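PDB 1UT1: DR hemagglutinin structural subunit from Escherichia coli, which forms the fimbrial adhesin that mediates adherence to the upper urinary tract by binding the Dr blood group antigen. Local coordinates for residues A[115-118]-A[119-123]. The protein carries 3 engineered substitutions. Residues are numbered along the deposited sequence; the frame is centred on the assembly and turned at random.
Sequences GSWG and GIIGI
Trp117 and Gly119 meet where a loop straightens into strand 118-125 of this all-beta, immunoglobulin-like Dr adhesin. The backbone first bends in an inverse gamma turn centred on Ser116, closed by a weak hydrogen bond from Trp117 N to Gly115 O of 2.9 Å. It is then extended from Trp117 onward, almost fully so at Gly119, and the strand runs antiparallel between strands 49-58 and 89-96.

No hydrogen bond joins 115-118 to 119-123; the contact is a local one, made by an indole folded forward along its own chain. With CG of Trp117 anti to the backbone N (chi1 -174°) and chi2 at 76°, one face of the six-membered ring is turned to Gly119 CA. This carbon stands 3.8 Å from the centroid of that ring and 24° off its normal, which meets the definition of a CH-pi contact over the face. Gly119 has no side chain, and its CA comes within 3.5 Å of Trp117 CH2.

Outside the pair, Trp117 NE1 is hydrogen-bonded to Asp98 OD1 and the indole packs edge-to-face with Trp102, which together probably help to set its rotation. Farther along the strand, the Ile121 side chain also packs on Val55 and Ile94, and its CD1 methyl approaches the indole obliquely, 3.8 Å from Trp117 CH2.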
loop_
_atom_site.group_PDB
_atom_site.type_symbol
_atom_site.label_atom_id
_atom_site.label_comp_id
_atom_site.label_asym_id
_atom_site.label_seq_id
_atom_site.Cartn_x
_atom_site.Cartn_y
_atom_site.Cartn_z
ATOM N N GLY A 115 21.074 -24.555 4.350
ATOM C CA GLY A 115 21.466 -24.207 3.000
ATOM C C GLY A 115 20.691 -23.003 2.490
ATOM O O GLY A 115 19.557 -22.745 2.914
ATOM N N SER A 116 21.319 -22.269 1.583
ATOM C CA SER A 116 20.723 -21.068 1.004
ATOM C C SER A 116 19.763 -21.445 -0.120
ATOM O O SER A 116 20.070 -21.281 -1.287
ATOM C CB SER A 116 21.832 -20.163 0.463
ATOM O OG SER A 116 22.594 -19.663 1.547
ATOM N N TRP A 117 18.588 -21.937 0.253
ATOM C CA TRP A 117 17.604 -22.399 -0.712
ATOM C C TRP A 117 17.002 -21.245 -1.515
ATOM O O TRP A 117 16.699 -20.167 -0.963
ATOM C CB TRP A 117 16.473 -23.113 0.036
ATOM C CG TRP A 117 15.490 -23.755 -0.849
ATOM C CD1 TRP A 117 15.652 -24.936 -1.538
ATOM C CD2 TRP A 117 14.142 -23.312 -1.117
ATOM N NE1 TRP A 117 14.484 -25.258 -2.192
ATOM C CE2 TRP A 117 13.549 -24.278 -1.964
ATOM C CE3 TRP A 117 13.383 -22.188 -0.724
ATOM C CZ2 TRP A 117 12.224 -24.175 -2.417
ATOM C CZ3 TRP A 117 12.059 -22.084 -1.186
ATOM C CH2 TRP A 117 11.503 -23.070 -2.039
ATOM N N GLY A 118 16.700 -21.539 -2.778
ATOM C CA GLY A 118 15.932 -20.649 -3.624
ATOM C C GLY A 118 14.910 -21.558 -4.300
ATOM O O GLY A 118 15.203 -22.726 -4.616
ATOM N N GLY A 119 13.721 -21.037 -4.518
ATOM C CA GLY A 119 12.674 -21.837 -5.124
ATOM C C GLY A 119 11.328 -21.112 -5.156
ATOM O O GLY A 119 11.231 -19.899 -4.989
ATOM N N ILE A 120 10.303 -21.883 -5.422
ATOM C CA ILE A 120 8.959 -21.359 -5.568
ATOM C C ILE A 120 8.108 -22.121 -4.578
ATOM O O ILE A 120 8.175 -23.346 -4.514
ATOM C CB ILE A 120 8.429 -21.675 -6.985
ATOM C CG1 ILE A 120 9.318 -21.022 -8.056
ATOM C CG2 ILE A 120 6.966 -21.217 -7.129
ATOM C CD1 ILE A 120 9.095 -21.572 -9.465
ATOM N N ILE A 121 7.360 -21.391 -3.766
ATOM C CA ILE A 121 6.420 -21.993 -2.828
ATOM C C ILE A 121 5.020 -21.748 -3.425
ATOM O O ILE A 121 4.675 -20.622 -3.750
ATOM C CB ILE A 121 6.469 -21.253 -1.468
ATOM C CG1 ILE A 121 7.834 -21.437 -0.772
ATOM C CG2 ILE A 121 5.304 -21.705 -0.566
ATOM C CD1 ILE A 121 8.084 -22.789 -0.293
ATOM N N GLY A 122 4.245 -22.802 -3.602
ATOM C CA GLY A 122 2.878 -22.672 -4.092
ATOM C C GLY A 122 1.925 -22.630 -2.887
ATOM O O GLY A 122 2.112 -23.356 -1.908
ATOM N N ILE A 123 0.901 -21.805 -2.987
ATOM C CA ILE A 123 -0.134 -21.725 -1.951
ATOM C C ILE A 123 -1.406 -22.273 -2.637
ATOM O O ILE A 123 -1.789 -21.767 -3.712
ATOM C CB ILE A 123 -0.411 -20.266 -1.578
ATOM C CG1 ILE A 123 0.881 -19.546 -1.119
ATOM C CG2 ILE A 123 -1.496 -20.200 -0.477
ATOM C CD1 ILE A 123 1.616 -20.239 0.050
#